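PDB 5GV3: lysosome-associated membrane glycoprotein 2 from Mus musculus, which takes part in lysosome biogenesis and autophagy and directly inhibits the proton channel TMEM175 to regulate lysosomal pH, this chain being its first, membrane-distal lumenal domain. Local coordinates for residues V4-T7 / C13-A16; V72-E77 / Y81-I86; P118-F123 / F148-T153. All coordinates share one frame; numbering follows the deposited sequence.

Along the chain the three contacts come in series, contact 1 first and contact 3 last. Contact 1 joins strands 2-8 and 11-28 of the mixed sheet; contact 2 joins strands 68-76 and 81-91 of the four-stranded antiparallel sheet, with a centre about 15 Å from that of contact 1. They meet where Leu14 CD1 lies 4.0 Å from Phe74 CD2, which is direct packing between the two sheets. Contact 3 lies about 10 Å from contact 1 and 14 Å from contact 2, centre to centre. Its segment 118-123 leads into strand 122-125 of contact 1's sheet, and 148-153 is the loop after strand 136-146. Phe148 packs on Phe74 and Lys76, and Val149 N probably bonds Cys13 O, so this loop touches both hairpins.

Contact 1 (V4-T7 / C13-A16); sequences VNLT and CLYA. With NAG (2-acetamido-2-deoxy-beta-D-glucopyranose), chain L.
Asn5 and Tyr15 face each other as an antiparallel non-hydrogen-bonded pair, and the Asn5 side chain can be followed outward from there. Its CB lies 4.0 Å from Tyr15 CD1. CG, anti to the backbone N (chi1 -179°), reaches the edge of the Tyr15 ring in its plane, while OD1 is hydrogen-bonded to Thr12 OG1. ND2 ends in the covalent bond to C1 of the N-linked NAG, and the acetamido O7 of this sugar returns over one face of the tyrosine, 3.3 Å from Tyr15 CE1. The ring is therefore met at its edge by the glycosylated asparagine and on a face by the glycan; its hydroxyl bonds to Glu17.

On the other side of the sheet Leu6 and Leu14 run alongside each other, with Leu6 CD1 4.1 Å from Leu14 CD2. Val4 N gives Ala16 O a bond of 2.8 Å and 168°. Farther along, Leu6 O takes Cys13 N at 2.9 Å and, weakly, Leu14 N at 3.3 Å, the signature of a classic beta bulge. Cys13 continues into its disulfide with Cys51. Within this hairpin of strands 2-8 and 11-28, Leu14 and Ala16 pack against Ile60 of strand 59-64 in the other sheet.

Contact 2 (V72-E77 / Y81-I86); sequences VNFTKE and YSIHDI. With NAG (2-acetamido-2-deoxy-beta-D-glucopyranose), chain O.
The Phe74 ring meets Ile83 CG1 at its edge, near the ring plane, 3.8 Å from Phe74 CD1. Tyr81 runs alongside Phe74, pointing the same way, and its CE1 comes obliquely to within 4.2 Å of Phe74 CD1; the Tyr81 ring also meets Phe148 edge-to-face. His84 is on the other face of the sheet, with Asn73, Thr75 and Ser82.

The amide of Asn73 carries the N-linked NAG on ND2, and the same nitrogen donates to Asp85 OD2 at 2.6 Å. That bond is bent (137° at the hydrogen), uses the anti lone pair of the carboxylate oxygen and leaves the amide plane by 16°. The sugar N2 adds a weak bond to the same oxygen, so Asp85 links the asparagine and its glycan, which would restrain the glycan's first residue.

Paired backbone bonds join Asn73 with His84 and Thr75 with Ser82. The ladder is regular from 73-76 to 81-84 and breaks at Asp85, whose phi is positive, so that Val72 lies nearest Ile86. Val72 CG2 extends the apolar row, 3.7 Å from Ile83 CG2. The hairpin lies in the middle of its sheet: Val72 makes backbone hydrogen bonds with Ile60 of strand 59-64, as do Tyr81 with Val117 and Ile83 with Phe115 of strand 106-117. Phe74 and Ile83 face Leu145 of strand 136-146 in the other sheet.

Contact 3 (P118-F123 / F148-T153); sequences PLDVIF and FVQNGT
Leu119 and Gln150 make the more enclosed, apolar part of a small surface contact that buries 155 Å² in all. Leu119 CD2 packs against the end of the Gln150 side chain, and the two side chains cross at about a right angle. The glutamine spans the gap because its chain is extended beyond CG (chi2 175°). Both residues also touch Lys76 of strand 68-76.

The solvent edge is polar. Asp120 is exposed there, although its carboxylate comes close to the Gln150 amide; the two planes are 85° apart, so the flat groups do not stack. A water bridges the backbones: it accepts from Asp120 N at 3.1 Å and donates to Phe148 O at 2.9 Å. The nearest CA pair, Asp120 and Val149, is still 7.0 Å apart, too far for direct strand pairing.

Beyond Gln150 the chain reverses in a type I' beta turn, with Asn151 and Gly152 both at positive phi. Thr153 N closes it with a weak bond to Gln150 O, and Thr153 OG1 bonds Asn151 O at 3.2 Å. This turn belongs to the connection between strands 136-146 and 158-160, which meets the link from strand 106-117 into strand 122-125 through side chains and one water at the domain surface.

Contact 1 (V4-T7 / C13-A16)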
loop_
_atom_site.group_PDB
_atom_site.type_symbol
_atom_site.label_atom_id
_atom_site.label_comp_id
_atom_site.label_asym_id
_atom_site.label_seq_id
_atom_site.Cartn_x
_atom_site.Cartn_y
_atom_site.Cartn_z
ATOM N N VAL A 4 3.088 -8.633 -5.569
ATOM C CA VAL A 4 1.761 -9.158 -5.834
ATOM C C VAL A 4 1.619 -9.340 -7.332
ATOM O O VAL A 4 1.527 -8.366 -8.073
ATOM C CB VAL A 4 0.676 -8.226 -5.272
ATOM C CG1 VAL A 4 -0.719 -8.725 -5.635
ATOM C CG2 VAL A 4 0.825 -8.118 -3.756
ATOM N N ASN A 5 1.647 -10.593 -7.767
ATOM C CA ASN A 5 1.572 -10.935 -9.177
ATOM C C ASN A 5 0.314 -11.761 -9.417
ATOM O O ASN A 5 0.321 -12.982 -9.239
ATOM C CB ASN A 5 2.837 -11.691 -9.595
ATOM C CG ASN A 5 2.859 -12.065 -11.073
ATOM O OD1 ASN A 5 1.940 -11.756 -11.832
ATOM N ND2 ASN A 5 3.936 -12.729 -11.486
ATOM N N LEU A 6 -0.777 -11.080 -9.765
ATOM C CA LEU A 6 -2.055 -11.733 -9.977
ATOM C C LEU A 6 -2.196 -12.153 -11.435
ATOM O O LEU A 6 -1.880 -11.384 -12.342
ATOM C CB LEU A 6 -3.199 -10.796 -9.605
ATOM C CG LEU A 6 -3.143 -10.237 -8.180
ATOM C CD1 LEU A 6 -4.294 -9.281 -7.947
ATOM C CD2 LEU A 6 -3.172 -11.375 -7.193
ATOM N N THR A 7 -2.686 -13.368 -11.656
ATOM C CA THR A 7 -2.835 -13.900 -13.004
ATOM C C THR A 7 -4.241 -14.427 -13.238
ATOM O O THR A 7 -4.898 -14.892 -12.309
ATOM C CB THR A 7 -1.833 -15.037 -13.308
ATOM O OG1 THR A 7 -2.101 -16.157 -12.453
ATOM C CG2 THR A 7 -0.383 -14.575 -13.126
ATOM N N CYS A 13 -2.579 -10.185 -14.844
ATOM C CA CYS A 13 -3.545 -9.098 -15.003
ATOM C C CYS A 13 -3.220 -7.925 -14.082
ATOM O O CYS A 13 -3.710 -6.822 -14.292
ATOM C CB CYS A 13 -4.975 -9.583 -14.755
ATOM S SG CYS A 13 -5.198 -10.650 -13.325
ATOM N N LEU A 14 -2.375 -8.161 -13.080
ATOM C CA LEU A 14 -1.915 -7.089 -12.191
ATOM C C LEU A 14 -0.533 -7.435 -11.636
ATOM O O LEU A 14 -0.312 -8.541 -11.151
ATOM C CB LEU A 14 -2.897 -6.850 -11.041
ATOM C CG LEU A 14 -2.549 -5.741 -10.021
ATOM C CD1 LEU A 14 -3.802 -5.029 -9.523
ATOM C CD2 LEU A 14 -1.724 -6.249 -8.824
ATOM N N TYR A 15 0.396 -6.491 -11.722
ATOM C CA TYR A 15 1.704 -6.686 -11.119
ATOM C C TYR A 15 2.039 -5.511 -10.207
ATOM O O TYR A 15 1.854 -4.349 -10.575
ATOM C CB TYR A 15 2.799 -6.859 -12.176
ATOM C CG TYR A 15 4.159 -7.157 -11.562
ATOM C CD1 TYR A 15 4.536 -8.460 -11.262
ATOM C CD2 TYR A 15 5.053 -6.138 -11.272
ATOM C CE1 TYR A 15 5.763 -8.740 -10.697
ATOM C CE2 TYR A 15 6.284 -6.410 -10.701
ATOM C CZ TYR A 15 6.631 -7.710 -10.415
ATOM O OH TYR A 15 7.854 -7.985 -9.843
ATOM N N ALA A 16 2.521 -5.821 -9.008
ATOM C CA ALA A 16 2.929 -4.798 -8.061
ATOM C C ALA A 16 4.178 -5.243 -7.308
ATOM O O ALA A 16 4.218 -6.332 -6.750
ATOM C CB ALA A 16 1.795 -4.490 -7.092
HETATM C C1 NAG L . 4.080 -13.159 -12.840
HETATM C C2 NAG L . 5.549 -13.146 -13.316
HETATM C C3 NAG L . 5.696 -13.779 -14.705
HETATM C C4 NAG L . 5.025 -15.146 -14.737
HETATM C C5 NAG L . 3.582 -15.030 -14.252
HETATM C C6 NAG L . 2.878 -16.364 -14.175
HETATM C C7 NAG L . 5.832 -10.695 -13.930
HETATM C C8 NAG L . 4.658 -10.760 -14.872
HETATM N N2 NAG L . 6.170 -11.816 -13.257
HETATM O O3 NAG L . 7.071 -13.902 -15.047
HETATM O O4 NAG L . 5.041 -15.659 -16.064
HETATM O O5 NAG L . 3.569 -14.486 -12.925
HETATM O O6 NAG L . 2.954 -16.904 -12.861
HETATM O O7 NAG L . 6.461 -9.654 -13.778
#

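Contact 2 (V72-E77 / Y81-I86)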
loop_
_atom_site.group_PDB
_atom_site.type_symbol
_atom_site.label_atom_id
_atom_site.label_comp_id
_atom_site.label_asym_id
_atom_site.label_seq_id
_atom_site.Cartn_x
_atom_site.Cartn_y
_atom_site.Cartn_z
ATOM N N VAL A 72 -5.446 -0.749 -1.305
ATOM C CA VAL A 72 -5.388 0.293 -2.327
ATOM C C VAL A 72 -6.336 -0.038 -3.476
ATOM O O VAL A 72 -6.584 -1.201 -3.780
ATOM C CB VAL A 72 -3.938 0.492 -2.864
ATOM C CG1 VAL A 72 -3.360 -0.808 -3.415
ATOM C CG2 VAL A 72 -3.869 1.617 -3.904
ATOM N N ASN A 73 -6.888 1.003 -4.090
ATOM C CA ASN A 73 -7.749 0.865 -5.255
ATOM C C ASN A 73 -7.095 1.268 -6.535
ATOM O O ASN A 73 -6.349 2.244 -6.585
ATOM C CB ASN A 73 -8.994 1.736 -5.151
ATOM C CG ASN A 73 -10.144 1.055 -4.508
ATOM O OD1 ASN A 73 -10.195 -0.171 -4.397
ATOM N ND2 ASN A 73 -11.114 1.861 -4.107
ATOM N N PHE A 74 -7.432 0.530 -7.582
ATOM C CA PHE A 74 -7.094 0.912 -8.938
ATOM C C PHE A 74 -8.385 0.940 -9.753
ATOM O O PHE A 74 -9.059 -0.070 -9.873
ATOM C CB PHE A 74 -6.067 -0.051 -9.547
ATOM C CG PHE A 74 -4.879 -0.326 -8.660
ATOM C CD1 PHE A 74 -3.816 0.570 -8.603
ATOM C CD2 PHE A 74 -4.809 -1.489 -7.905
ATOM C CE1 PHE A 74 -2.715 0.323 -7.790
ATOM C CE2 PHE A 74 -3.710 -1.748 -7.097
ATOM C CZ PHE A 74 -2.660 -0.835 -7.041
ATOM N N THR A 75 -8.756 2.110 -10.259
ATOM C CA THR A 75 -9.997 2.260 -11.019
ATOM C C THR A 75 -9.709 2.663 -12.458
ATOM O O THR A 75 -9.104 3.705 -12.704
ATOM C CB THR A 75 -10.942 3.297 -10.397
ATOM O OG1 THR A 75 -11.304 2.886 -9.072
ATOM C CG2 THR A 75 -12.197 3.421 -11.248
ATOM N N LYS A 76 -10.158 1.852 -13.405
ATOM C CA LYS A 76 -9.772 2.039 -14.796
ATOM C C LYS A 76 -10.548 3.165 -15.485
ATOM O O LYS A 76 -11.758 3.281 -15.328
ATOM C CB LYS A 76 -9.952 0.731 -15.565
ATOM C CG LYS A 76 -9.464 0.800 -17.003
ATOM C CD LYS A 76 -9.466 -0.566 -17.659
ATOM C CE LYS A 76 -9.117 -0.463 -19.134
ATOM N NZ LYS A 76 -8.769 -1.786 -19.718
ATOM N N GLU A 77 -9.808 4.006 -16.206
ATOM C CA GLU A 77 -10.327 5.061 -17.093
ATOM C C GLU A 77 -10.962 6.249 -16.369
ATOM O O GLU A 77 -11.992 6.779 -16.787
ATOM C CB GLU A 77 -11.285 4.458 -18.120
ATOM C CG GLU A 77 -10.540 3.657 -19.188
ATOM C CD GLU A 77 -11.455 3.069 -20.236
ATOM O OE1 GLU A 77 -12.656 3.409 -20.238
ATOM O OE2 GLU A 77 -10.968 2.271 -21.066
ATOM N N TYR A 81 -5.974 5.201 -15.500
ATOM C CA TYR A 81 -6.444 4.483 -14.320
ATOM C C TYR A 81 -5.907 5.199 -13.099
ATOM O O TYR A 81 -4.811 5.759 -13.121
ATOM C CB TYR A 81 -6.092 2.980 -14.322
ATOM C CG TYR A 81 -4.664 2.539 -14.033
ATOM C CD1 TYR A 81 -4.225 2.344 -12.726
ATOM C CD2 TYR A 81 -3.798 2.216 -15.062
ATOM C CE1 TYR A 81 -2.940 1.903 -12.456
ATOM C CE2 TYR A 81 -2.514 1.771 -14.804
ATOM C CZ TYR A 81 -2.089 1.619 -13.501
ATOM O OH TYR A 81 -0.813 1.175 -13.249
ATOM N N SER A 82 -6.720 5.224 -12.050
ATOM C CA SER A 82 -6.361 5.950 -10.845
ATOM C C SER A 82 -5.924 5.017 -9.742
ATOM O O SER A 82 -6.473 3.926 -9.582
ATOM C CB SER A 82 -7.529 6.819 -10.366
ATOM O OG SER A 82 -8.703 6.043 -10.195
ATOM N N ILE A 83 -4.927 5.468 -8.990
ATOM C CA ILE A 83 -4.497 4.814 -7.769
ATOM C C ILE A 83 -5.117 5.622 -6.649
ATOM O O ILE A 83 -4.818 6.802 -6.485
ATOM C CB ILE A 83 -2.971 4.775 -7.636
ATOM C CG1 ILE A 83 -2.350 4.038 -8.820
ATOM C CG2 ILE A 83 -2.571 4.101 -6.346
ATOM C CD1 ILE A 83 -0.866 4.153 -8.861
ATOM N N HIS A 84 -6.006 4.989 -5.896
ATOM C CA HIS A 84 -6.940 5.726 -5.063
ATOM C C HIS A 84 -7.278 4.939 -3.783
ATOM O O HIS A 84 -7.021 3.739 -3.703
ATOM C CB HIS A 84 -8.178 6.045 -5.922
ATOM C CG HIS A 84 -9.320 6.650 -5.169
ATOM N ND1 HIS A 84 -9.170 7.709 -4.309
ATOM C CD2 HIS A 84 -10.641 6.355 -5.187
ATOM C CE1 HIS A 84 -10.353 8.030 -3.803
ATOM N NE2 HIS A 84 -11.249 7.210 -4.302
ATOM N N ASP A 85 -7.849 5.616 -2.791
ATOM C CA ASP A 85 -8.343 4.969 -1.574
ATOM C C ASP A 85 -7.290 4.120 -0.867
ATOM O O ASP A 85 -7.556 2.983 -0.486
ATOM C CB ASP A 85 -9.551 4.079 -1.878
ATOM C CG ASP A 85 -10.712 4.847 -2.463
ATOM O OD1 ASP A 85 -11.003 5.962 -1.994
ATOM O OD2 ASP A 85 -11.336 4.333 -3.404
ATOM N N ILE A 86 -6.099 4.667 -0.692
ATOM C CA ILE A 86 -5.095 3.974 0.083
ATOM C C ILE A 86 -5.506 4.060 1.547
ATOM O O ILE A 86 -5.718 5.147 2.079
ATOM C CB ILE A 86 -3.695 4.569 -0.109
ATOM C CG1 ILE A 86 -3.290 4.509 -1.581
ATOM C CG2 ILE A 86 -2.678 3.833 0.757
ATOM C CD1 ILE A 86 -1.991 5.220 -1.886
HETATM C C1 NAG O . -12.335 1.463 -3.479
HETATM C C2 NAG O . -13.506 1.381 -4.462
HETATM C C3 NAG O . -14.802 1.081 -3.707
HETATM C C4 NAG O . -14.617 -0.130 -2.794
HETATM C C5 NAG O . -13.375 0.057 -1.926
HETATM C C6 NAG O . -13.051 -1.125 -1.046
HETATM C C7 NAG O . -14.349 2.756 -6.330
HETATM C C8 NAG O . -14.344 4.119 -6.961
HETATM N N2 NAG O . -13.623 2.627 -5.216
HETATM O O3 NAG O . -15.863 0.852 -4.625
HETATM O O4 NAG O . -15.756 -0.294 -1.957
HETATM O O5 NAG O . -12.238 0.260 -2.770
HETATM O O6 NAG O . -11.759 -0.980 -0.470
HETATM O O7 NAG O . -14.988 1.824 -6.805
#

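Contact 3 (P118-F123 / F148-T153)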
loop_
_atom_site.group_PDB
_atom_site.type_symbol
_atom_site.label_atom_id
_atom_site.label_comp_id
_atom_site.label_asym_id
_atom_site.label_seq_id
_atom_site.Cartn_x
_atom_site.Cartn_y
_atom_site.Cartn_z
ATOM N N PRO A 118 -1.088 6.208 -16.873
ATOM C CA PRO A 118 -1.572 5.751 -18.173
ATOM C C PRO A 118 -1.731 4.252 -18.229
ATOM O O PRO A 118 -1.132 3.524 -17.439
ATOM C CB PRO A 118 -0.476 6.201 -19.142
ATOM C CG PRO A 118 0.214 7.298 -18.455
ATOM C CD PRO A 118 0.152 6.988 -16.991
ATOM N N LEU A 119 -2.540 3.800 -19.172
ATOM C CA LEU A 119 -2.677 2.385 -19.431
ATOM C C LEU A 119 -1.472 1.945 -20.233
ATOM O O LEU A 119 -0.713 2.782 -20.724
ATOM C CB LEU A 119 -3.954 2.090 -20.213
ATOM C CG LEU A 119 -5.102 1.401 -19.491
ATOM C CD1 LEU A 119 -5.505 2.206 -18.284
ATOM C CD2 LEU A 119 -6.272 1.224 -20.445
ATOM N N ASP A 120 -1.297 0.636 -20.348
ATOM C CA ASP A 120 -0.245 0.046 -21.169
ATOM C C ASP A 120 1.184 0.426 -20.780
ATOM O O ASP A 120 2.085 0.350 -21.607
ATOM C CB ASP A 120 -0.474 0.429 -22.634
ATOM C CG ASP A 120 -1.579 -0.386 -23.283
ATOM O OD1 ASP A 120 -2.040 -1.368 -22.660
ATOM O OD2 ASP A 120 -1.995 -0.047 -24.412
ATOM N N VAL A 121 1.399 0.882 -19.552
ATOM C CA VAL A 121 2.761 1.167 -19.116
ATOM C C VAL A 121 2.992 0.616 -17.719
ATOM O O VAL A 121 2.045 0.338 -16.980
ATOM C CB VAL A 121 3.079 2.679 -19.127
ATOM C CG1 VAL A 121 2.782 3.282 -20.495
ATOM C CG2 VAL A 121 2.307 3.404 -18.031
ATOM N N ILE A 122 4.254 0.483 -17.338
ATOM C CA ILE A 122 4.556 0.118 -15.966
ATOM C C ILE A 122 5.003 1.372 -15.233
ATOM O O ILE A 122 5.844 2.127 -15.724
ATOM C CB ILE A 122 5.634 -0.993 -15.860
ATOM C CG1 ILE A 122 5.975 -1.271 -14.390
ATOM C CG2 ILE A 122 6.882 -0.635 -16.647
ATOM C CD1 ILE A 122 6.443 -2.685 -14.130
ATOM N N PHE A 123 4.385 1.636 -14.087
ATOM C CA PHE A 123 4.749 2.808 -13.310
ATOM C C PHE A 123 5.952 2.482 -12.429
ATOM O O PHE A 123 5.954 1.487 -11.702
ATOM C CB PHE A 123 3.574 3.289 -12.459
ATOM C CG PHE A 123 3.912 4.457 -11.594
ATOM C CD1 PHE A 123 4.075 5.715 -12.145
ATOM C CD2 PHE A 123 4.084 4.299 -10.229
ATOM C CE1 PHE A 123 4.400 6.797 -11.345
ATOM C CE2 PHE A 123 4.405 5.380 -9.429
ATOM C CZ PHE A 123 4.565 6.629 -9.992
ATOM N N PHE A 148 -4.331 -3.519 -14.472
ATOM C CA PHE A 148 -5.012 -3.741 -15.740
ATOM C C PHE A 148 -4.004 -4.080 -16.827
ATOM O O PHE A 148 -3.815 -3.326 -17.776
ATOM C CB PHE A 148 -5.851 -2.517 -16.119
ATOM C CG PHE A 148 -6.719 -2.014 -14.994
ATOM C CD1 PHE A 148 -7.878 -2.688 -14.639
ATOM C CD2 PHE A 148 -6.374 -0.872 -14.290
ATOM C CE1 PHE A 148 -8.673 -2.237 -13.599
ATOM C CE2 PHE A 148 -7.167 -0.408 -13.251
ATOM C CZ PHE A 148 -8.318 -1.091 -12.903
ATOM N N VAL A 149 -3.337 -5.214 -16.659
ATOM C CA VAL A 149 -2.355 -5.659 -17.623
ATOM C C VAL A 149 -3.068 -6.302 -18.805
ATOM O O VAL A 149 -3.897 -7.191 -18.631
ATOM C CB VAL A 149 -1.384 -6.665 -17.003
ATOM C CG1 VAL A 149 -0.333 -7.070 -18.019
ATOM C CG2 VAL A 149 -0.732 -6.069 -15.757
ATOM N N GLN A 150 -2.733 -5.858 -20.010
ATOM C CA GLN A 150 -3.386 -6.380 -21.203
ATOM C C GLN A 150 -2.537 -7.449 -21.876
ATOM O O GLN A 150 -1.310 -7.410 -21.812
ATOM C CB GLN A 150 -3.689 -5.249 -22.185
ATOM C CG GLN A 150 -4.746 -4.273 -21.690
ATOM C CD GLN A 150 -4.937 -3.102 -22.631
ATOM O OE1 GLN A 150 -4.233 -2.975 -23.633
ATOM N NE2 GLN A 150 -5.891 -2.235 -22.311
ATOM N N ASN A 151 -3.213 -8.392 -22.527
ATOM C CA ASN A 151 -2.577 -9.529 -23.193
ATOM C C ASN A 151 -1.739 -10.407 -22.261
ATOM O O ASN A 151 -0.874 -11.151 -22.718
ATOM C CB ASN A 151 -1.713 -9.049 -24.366
ATOM C CG ASN A 151 -2.533 -8.389 -25.458
ATOM O OD1 ASN A 151 -3.756 -8.542 -25.509
ATOM N ND2 ASN A 151 -1.862 -7.667 -26.349
ATOM N N GLY A 152 -1.970 -10.289 -20.955
ATOM C CA GLY A 152 -1.313 -11.145 -19.983
ATOM C C GLY A 152 0.157 -10.850 -19.752
ATOM O O GLY A 152 0.820 -11.510 -18.950
ATOM N N THR A 153 0.672 -9.868 -20.478
ATOM C CA THR A 153 2.083 -9.532 -20.422
ATOM C C THR A 153 2.276 -8.108 -19.959
ATOM O O THR A 153 1.663 -7.188 -20.496
ATOM C CB THR A 153 2.772 -9.709 -21.790
ATOM O OG1 THR A 153 2.329 -10.929 -22.399
ATOM C CG2 THR A 153 4.296 -9.717 -21.621
HETATM O O HOH W 1 -2.080 -0.949 -17.851
#